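Local structure of secreted protein (Streptomyces lividans TK24, 5LXZ) at residues A[519-524]-A[574-579]; A[553-558]-A[578-583]; A[303-308]-A[361-366]. The protein is probably a copper-dependent metalloradical oxidase of the galactose oxidase-like AA5 family, built round a Kelch beta-propeller. The protein carries 1 engineered substitution. One frame throughout, in Å; residues are numbered along the deposited sequence.

Contact 1. Residues A[519-524]-A[574-579]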
# COMPACT_ATOMS: atom_id res chain seq x y z
N ILE A 519 13.53 -0.64 25.36
CA ILE A 519 12.63 -1.12 26.40
C ILE A 519 11.94 -2.37 25.88
O ILE A 519 11.30 -2.33 24.83
CB ILE A 519 11.56 -0.09 26.83
CG1 ILE A 519 12.21 1.27 27.16
CG2 ILE A 519 10.73 -0.63 28.02
CD1 ILE A 519 11.20 2.39 27.37
N ALA A 520 12.09 -3.45 26.61
CA ALA A 520 11.49 -4.74 26.24
C ALA A 520 10.03 -4.76 26.58
O ALA A 520 9.56 -4.08 27.47
CB ALA A 520 12.15 -5.85 26.97
N ARG A 521 9.30 -5.57 25.82
CA ARG A 521 7.93 -5.89 26.16
C ARG A 521 7.87 -6.36 27.60
O ARG A 521 8.67 -7.16 28.04
CB ARG A 521 7.40 -6.98 25.26
CG ARG A 521 7.05 -6.52 23.85
CD ARG A 521 6.44 -7.65 23.03
NE ARG A 521 7.39 -8.71 22.83
CZ ARG A 521 8.35 -8.75 21.91
NH1 ARG A 521 8.36 -7.93 20.87
NH2 ARG A 521 9.26 -9.71 21.97
N GLY A 522 6.91 -5.81 28.31
CA GLY A 522 6.72 -6.09 29.74
C GLY A 522 7.69 -5.39 30.65
O GLY A 522 7.60 -5.57 31.86
N GLY A 523 8.58 -4.58 30.08
CA GLY A 523 9.60 -3.85 30.81
C GLY A 523 9.27 -2.38 30.86
O GLY A 523 8.33 -1.91 30.18
N SER A 524 10.07 -1.67 31.64
CA SER A 524 9.84 -0.26 31.87
C SER A 524 11.06 0.56 31.58
O SER A 524 12.15 0.07 31.59
CB SER A 524 9.41 -0.04 33.34
OG SER A 524 8.19 -0.70 33.63
N SER A 574 2.89 -6.38 27.05
CA SER A 574 3.27 -7.71 26.64
C SER A 574 2.65 -8.06 25.28
O SER A 574 1.56 -7.63 24.95
CB SER A 574 2.79 -8.74 27.62
OG SER A 574 3.46 -8.56 28.88
N GLY A 575 3.34 -8.95 24.57
CA GLY A 575 2.80 -9.64 23.41
C GLY A 575 3.47 -9.16 22.12
O GLY A 575 3.26 -8.03 21.71
N LYS A 576 4.30 -9.99 21.51
CA LYS A 576 4.96 -9.71 20.26
C LYS A 576 4.00 -9.56 19.07
O LYS A 576 4.37 -8.98 18.07
CB LYS A 576 5.97 -10.84 20.00
CG LYS A 576 6.93 -10.66 18.85
CD LYS A 576 8.00 -11.79 18.84
CE LYS A 576 8.77 -11.84 17.56
NZ LYS A 576 9.68 -10.70 17.42
N ASN A 577 2.80 -10.07 19.20
CA ASN A 577 1.81 -9.85 18.16
C ASN A 577 1.24 -8.45 18.21
O ASN A 577 0.64 -8.02 17.23
CB ASN A 577 0.67 -10.84 18.23
CG ASN A 577 1.10 -12.28 17.99
OD1 ASN A 577 2.12 -12.52 17.36
ND2 ASN A 577 0.33 -13.23 18.51
N LEU A 578 1.30 -7.77 19.35
CA LEU A 578 0.87 -6.43 19.52
C LEU A 578 2.03 -5.46 19.32
O LEU A 578 1.97 -4.54 18.51
CB LEU A 578 0.28 -6.27 20.94
CG LEU A 578 -0.12 -4.84 21.36
CD1 LEU A 578 -1.20 -4.26 20.44
CD2 LEU A 578 -0.49 -4.81 22.83
N VAL A 579 3.06 -5.60 20.15
CA VAL A 579 4.23 -4.76 20.12
C VAL A 579 5.28 -5.52 19.32
O VAL A 579 6.10 -6.23 19.87
CB VAL A 579 4.76 -4.41 21.51
CG1 VAL A 579 5.81 -3.36 21.39
CG2 VAL A 579 3.63 -3.94 22.42
O HOH W 1 11.26 -10.49 20.01
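The guanidinium group of R521 lies against K576, whose CB covers one face over its centre, 3.7 Å above the plane. At the edge, in the plane, sits a water that accepts from R521 NH2 at 2.9 Å. The carbonyl oxygen of V579 is also near the edge but tilted 15° from the guanidinium plane; R521 NH1 donates to V579 O at 3.0 Å. The N-H points fairly straight at this oxygen (158°), and the approach is nearly along the C=O axis.

The group gets there by a bend in the arginine chain at chi3 (-65°), which turns it over the lysine after the methylene part has passed V579. R521 CG rests 3.9 Å from V579 CB, the two side chains running antiparallel past one another, while R521 CD packs on the peptide between G575 and K576, 3.5 Å from G575 C. That peptide belongs to a tight bend in which G575 O accepts from both L578 N and V579 N. On the other side R521 occupies the second position of a type II turn, A520 to G523, closed by G523 N to A520 O at 2.8 Å; G522, with positive phi, fits its third position and approaches S574 OG.

Both loops join strands of the galactose oxidase-like Early set domain, and V603 of its strand 599-603 touches both R521 and V579. R521 NH1 also bonds to S581 OG, to which K576 NZ adds a weak bond. The water at R521 NH2 accepts from K576 NZ too, at 3.0 Å. Two cations are thus set close together, and the shared water and the oxygens they reach probably offset part of their repulsion at this surface.

Contact 2. Residues A[553-558]-A[578-583]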
# COMPACT_ATOMS: atom_id res chain seq x y z
N ASP A 553 2.52 -0.97 8.54
CA ASP A 553 3.47 -0.71 9.63
C ASP A 553 2.84 0.12 10.72
O ASP A 553 3.02 -0.18 11.91
CB ASP A 553 4.71 0.01 9.11
CG ASP A 553 5.69 -0.93 8.42
OD1 ASP A 553 5.32 -1.58 7.42
OD2 ASP A 553 6.86 -0.98 8.87
N GLN A 554 2.13 1.20 10.39
CA GLN A 554 1.73 2.10 11.45
C GLN A 554 0.73 1.43 12.41
O GLN A 554 -0.15 0.72 12.00
CB GLN A 554 1.23 3.48 10.97
CG GLN A 554 -0.10 3.38 10.31
CD GLN A 554 -0.71 4.70 9.90
OE1 GLN A 554 -0.53 5.74 10.51
NE2 GLN A 554 -1.49 4.64 8.86
N ARG A 555 0.93 1.70 13.70
CA ARG A 555 0.02 1.27 14.76
C ARG A 555 0.44 2.08 15.96
O ARG A 555 1.64 2.43 16.08
CB ARG A 555 0.12 -0.24 15.05
CG ARG A 555 1.53 -0.79 15.24
CD ARG A 555 1.55 -2.25 15.63
NE ARG A 555 0.87 -3.08 14.61
CZ ARG A 555 0.33 -4.27 14.84
NH1 ARG A 555 0.36 -4.79 16.05
NH2 ARG A 555 -0.27 -4.94 13.85
N SER A 556 -0.50 2.38 16.82
CA SER A 556 -0.21 3.16 18.02
C SER A 556 -0.65 2.38 19.23
O SER A 556 -1.81 2.02 19.36
CB SER A 556 -0.99 4.44 17.94
OG SER A 556 -0.78 5.18 19.15
N ILE A 557 0.28 2.10 20.11
CA ILE A 557 0.10 1.20 21.25
C ILE A 557 0.06 2.04 22.51
O ILE A 557 0.95 2.84 22.76
CB ILE A 557 1.25 0.20 21.30
CG1 ILE A 557 1.23 -0.64 20.00
CG2 ILE A 557 1.15 -0.68 22.54
CD1 ILE A 557 2.59 -1.15 19.63
N ALA A 558 -0.99 1.87 23.31
CA ALA A 558 -1.00 2.60 24.61
C ALA A 558 -0.03 2.03 25.61
O ALA A 558 0.03 0.82 25.75
CB ALA A 558 -2.41 2.52 25.19
N LEU A 578 1.30 -7.77 19.35
CA LEU A 578 0.87 -6.43 19.52
C LEU A 578 2.03 -5.46 19.32
O LEU A 578 1.97 -4.54 18.51
CB LEU A 578 0.28 -6.27 20.94
CG LEU A 578 -0.12 -4.84 21.36
CD1 LEU A 578 -1.20 -4.26 20.44
CD2 LEU A 578 -0.49 -4.81 22.83
N VAL A 579 3.06 -5.60 20.15
CA VAL A 579 4.23 -4.76 20.12
C VAL A 579 5.28 -5.52 19.32
O VAL A 579 6.10 -6.23 19.87
CB VAL A 579 4.76 -4.41 21.51
CG1 VAL A 579 5.81 -3.36 21.39
CG2 VAL A 579 3.63 -3.94 22.42
N GLN A 580 5.20 -5.43 18.00
CA GLN A 580 6.18 -6.08 17.11
C GLN A 580 7.58 -5.53 17.48
O GLN A 580 7.71 -4.33 17.77
CB GLN A 580 5.81 -5.78 15.64
CG GLN A 580 4.45 -6.37 15.27
CD GLN A 580 3.85 -5.80 13.98
OE1 GLN A 580 3.87 -4.59 13.75
NE2 GLN A 580 3.35 -6.68 13.12
N SER A 581 8.59 -6.38 17.40
CA SER A 581 9.94 -5.89 17.64
C SER A 581 10.33 -4.88 16.57
O SER A 581 9.93 -4.96 15.40
CB SER A 581 10.87 -7.05 17.59
OG SER A 581 10.55 -7.98 18.59
N GLY A 582 11.10 -3.89 16.98
CA GLY A 582 11.47 -2.80 16.12
C GLY A 582 11.46 -1.49 16.84
O GLY A 582 11.36 -1.44 18.06
N TRP A 583 11.61 -0.44 16.07
CA TRP A 583 11.72 0.90 16.59
C TRP A 583 10.38 1.61 16.51
O TRP A 583 9.65 1.47 15.53
CB TRP A 583 12.75 1.67 15.80
CG TRP A 583 14.15 1.29 16.09
CD1 TRP A 583 14.84 0.21 15.58
CD2 TRP A 583 15.04 1.95 16.98
NE1 TRP A 583 16.12 0.22 16.05
CE2 TRP A 583 16.27 1.26 16.91
CE3 TRP A 583 14.93 3.07 17.78
CZ2 TRP A 583 17.39 1.67 17.63
CZ3 TRP A 583 16.01 3.46 18.51
CH2 TRP A 583 17.23 2.77 18.43
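R555 and Q580 cross at about a right angle with their flat ends stacked, the guanidinium and amide planes only 24° apart. Q580 OE1 stands 3.5 Å above the guanidinium plane, displaced toward its rim. It is equally far from R555 NE, but the angle there is too poor for a hydrogen bond, so the amide oxygen meets the cation through its face. The edge of the guanidinium serves L578: R555 NH1 donates to L578 O at 3.0 Å, with a moderately bent N-H...O angle of 143°. R555 CG takes the crowded position between its own backbone N and carbonyl carbon (chi1 49°), and the chain bends at chi3 to bring the group under the 578-580 backbone.

This is the buried face of the galactose oxidase-like Early set domain that meets the Kelch propeller, where the approach to strand 582-590 folds over the start of strand 556-564; strand 535-541 separates those two in the sheet, and I557 is bonded to its L540. R555 reaches beyond the domain as well, NH2 donating to L303 O in the propeller. A leucine at R555 would probably leave L303 O and L578 O each without this donor, and the Q580 amide without its stacking partner.

Two residues along the chain, on the same side, the contact is apolar. I557 points its CD1 at the peptide joining L578 and V579, 3.6 Å from L578 O and 4.0 Å from V579 CA. On one flank V579 CG2 lies against I557 CD1 at 4.1 Å, the two side chains running obliquely to each other; on another, L578 CD1 approaches I557 CG1 at 4.4 Å. Y584, on strand 582-590, touches both I557 and V579.

Contact 3. Residues A[303-308]-A[361-366]. With EDO (1,2-ethanediol), chain N.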
# COMPACT_ATOMS: atom_id res chain seq x y z
N LEU A 303 -1.08 -7.95 11.33
CA LEU A 303 -0.96 -8.95 12.38
C LEU A 303 -1.89 -8.63 13.54
O LEU A 303 -1.81 -7.56 14.15
CB LEU A 303 0.49 -9.00 12.87
CG LEU A 303 0.80 -10.05 13.93
CD1 LEU A 303 0.65 -11.46 13.39
CD2 LEU A 303 2.25 -9.82 14.36
N MET A 304 -2.68 -9.64 13.92
CA MET A 304 -3.62 -9.57 15.02
C MET A 304 -2.96 -10.11 16.32
O MET A 304 -1.97 -10.85 16.28
CB MET A 304 -4.83 -10.43 14.70
CG MET A 304 -5.53 -10.01 13.43
SD MET A 304 -6.73 -11.26 12.84
CE MET A 304 -7.68 -11.67 14.32
N GLN A 305 -3.59 -9.82 17.43
CA GLN A 305 -3.03 -10.26 18.72
C GLN A 305 -2.99 -11.74 18.91
O GLN A 305 -2.17 -12.22 19.70
CB GLN A 305 -3.79 -9.60 19.86
CG GLN A 305 -3.37 -8.17 19.99
CD GLN A 305 -4.19 -7.41 21.00
OE1 GLN A 305 -4.48 -7.90 22.08
NE2 GLN A 305 -4.60 -6.23 20.63
N ASN A 306 -3.85 -12.49 18.20
CA ASN A 306 -3.77 -13.95 18.24
C ASN A 306 -2.79 -14.57 17.24
O ASN A 306 -2.77 -15.78 17.07
CB ASN A 306 -5.17 -14.55 18.13
CG ASN A 306 -5.80 -14.34 16.77
OD1 ASN A 306 -5.20 -13.74 15.86
ND2 ASN A 306 -7.04 -14.77 16.64
N GLY A 307 -2.06 -13.74 16.51
CA GLY A 307 -1.08 -14.21 15.54
C GLY A 307 -1.58 -14.47 14.14
O GLY A 307 -0.81 -14.77 13.27
N LYS A 308 -2.89 -14.41 13.98
CA LYS A 308 -3.48 -14.49 12.66
C LYS A 308 -3.35 -13.15 11.98
O LYS A 308 -2.99 -12.16 12.57
CB LYS A 308 -4.95 -14.98 12.75
CG LYS A 308 -5.04 -16.33 13.48
CD LYS A 308 -6.45 -16.90 13.43
CE LYS A 308 -6.52 -18.15 14.33
NZ LYS A 308 -7.88 -18.75 14.46
N GLN A 361 -4.33 -1.98 20.96
CA GLN A 361 -4.91 -2.98 21.84
C GLN A 361 -6.35 -3.34 21.49
O GLN A 361 -6.76 -4.49 21.72
CB GLN A 361 -4.89 -2.48 23.30
CG GLN A 361 -3.52 -2.61 23.93
CD GLN A 361 -2.64 -1.37 23.83
OE1 GLN A 361 -2.79 -0.51 22.95
NE2 GLN A 361 -1.73 -1.24 24.80
N ASP A 362 -7.12 -2.37 21.02
CA ASP A 362 -8.56 -2.60 20.81
C ASP A 362 -8.87 -3.45 19.59
O ASP A 362 -9.98 -3.95 19.46
CB ASP A 362 -9.28 -1.27 20.75
CG ASP A 362 -9.24 -0.51 22.08
OD1 ASP A 362 -8.79 -1.04 23.12
OD2 ASP A 362 -9.64 0.66 22.04
N GLU A 363 -7.91 -3.62 18.66
CA GLU A 363 -8.10 -4.46 17.46
C GLU A 363 -9.29 -4.02 16.64
O GLU A 363 -10.00 -4.84 16.08
CB GLU A 363 -8.19 -5.95 17.81
CG GLU A 363 -7.05 -6.43 18.68
CD GLU A 363 -6.85 -7.94 18.63
OE1 GLU A 363 -6.32 -8.47 17.59
OE2 GLU A 363 -7.22 -8.60 19.67
N LYS A 364 -9.46 -2.69 16.54
CA LYS A 364 -10.45 -2.12 15.67
C LYS A 364 -9.80 -1.58 14.40
O LYS A 364 -8.88 -0.77 14.47
CB LYS A 364 -11.22 -1.01 16.37
CG LYS A 364 -12.11 -1.50 17.50
CD LYS A 364 -12.93 -0.36 18.07
CE LYS A 364 -13.73 -0.78 19.28
NZ LYS A 364 -14.74 0.27 19.59
N TYR A 365 -10.29 -2.06 13.26
CA TYR A 365 -9.71 -1.72 11.95
C TYR A 365 -10.70 -0.91 11.17
O TYR A 365 -11.87 -1.26 11.17
CB TYR A 365 -9.36 -2.98 11.18
CG TYR A 365 -8.22 -3.76 11.73
CD1 TYR A 365 -8.39 -4.64 12.77
CD2 TYR A 365 -6.95 -3.56 11.25
CE1 TYR A 365 -7.31 -5.35 13.28
CE2 TYR A 365 -5.88 -4.24 11.78
CZ TYR A 365 -6.06 -5.12 12.77
OH TYR A 365 -4.99 -5.84 13.30
N MET A 366 -10.25 0.14 10.52
CA MET A 366 -11.11 0.99 9.69
C MET A 366 -10.63 0.97 8.26
O MET A 366 -9.45 1.15 7.98
CB MET A 366 -11.12 2.39 10.23
CG MET A 366 -11.97 3.32 9.39
SD MET A 366 -11.80 5.07 9.82
CE MET A 366 -12.97 5.02 11.08
C1 EDO N . 1.92 -16.45 13.19
O1 EDO N . 1.81 -15.03 12.96
C2 EDO N . 3.22 -17.04 12.68
O2 EDO N . 4.34 -16.38 13.24
O HOH W 2 -6.71 -11.26 17.96
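Two neighbouring four-stranded sheets of the Kelch beta-propeller meet here through the connections between their first and second strands. In the first, 303-308 turns from strand 301-303 into 309-311; in the second, 361-366 ends a 3-10 segment and enters strand 364-368. Q305 and E363 make most of the junction. Q305 N donates to E363 OE1 at 3.0 Å, an almost straight bond (170°) that meets the carboxylate from above its plane. With CG anti to the carbonyl carbon (chi1 -76°), the extended Q305 chain lays its amide over that carboxylate, the two planes 17° apart and stacked, so that Q305 CD is 3.5 Å from E363 OE2. Q305 NE2 reaches Q361 O at 3.0 Å; the acceptor lies near the amide plane, but the donor stands above the carbonyl plane. Q305 NE2 also passes E363 CG at only 3.1 Å, a tight fit.

E363 OE1 is gripped a second time, by a water that donates to it at 2.8 Å and accepts from N306 N. The E363 side chain also touches K389, whose NZ bonds to Q361 O; that positive charge would probably favour an ionised carboxylate. Y365, pointing toward the turn, brings OH to 3.7 Å from L303 O, its ring meeting F302 edge-to-face.

The turn is type I from M304 to G307, with G307 N bonded to M304 O and M304 N to K308 O at 2.9 Å. N306 OD1 accepts from K308 N, an Asx turn. A 1,2-ethanediol, probably from the crystallisation liquor, donates from O1 to G307 O at 2.7 Å. A type I turn followed by a glycine with positive phi, closing on these two backbone bonds, is the classic G1-bulge hairpin, here linking two antiparallel strands of a propeller blade.

Overall arrangement
From the N terminus, contact 3 comes first: 303-308 and 361-366 close a loop of 52 residues between successive sheets of the propeller, and it is complete before the others begin. In the Early set domain, 519-524 opens contact 1 and 553-558 opens contact 2 before contact 1 has closed. Contact 1 then ends on 574-579 and contact 2 just beyond, on 578-583, the two closing on one overlapping piece of chain that shares L578 and V579. The propeller and the C-terminal domain are joined directly: N577 of contact 1 donates through ND2 to Q305 O, and the Q361 amide nitrogen of contact 3 to A558 O of contact 2.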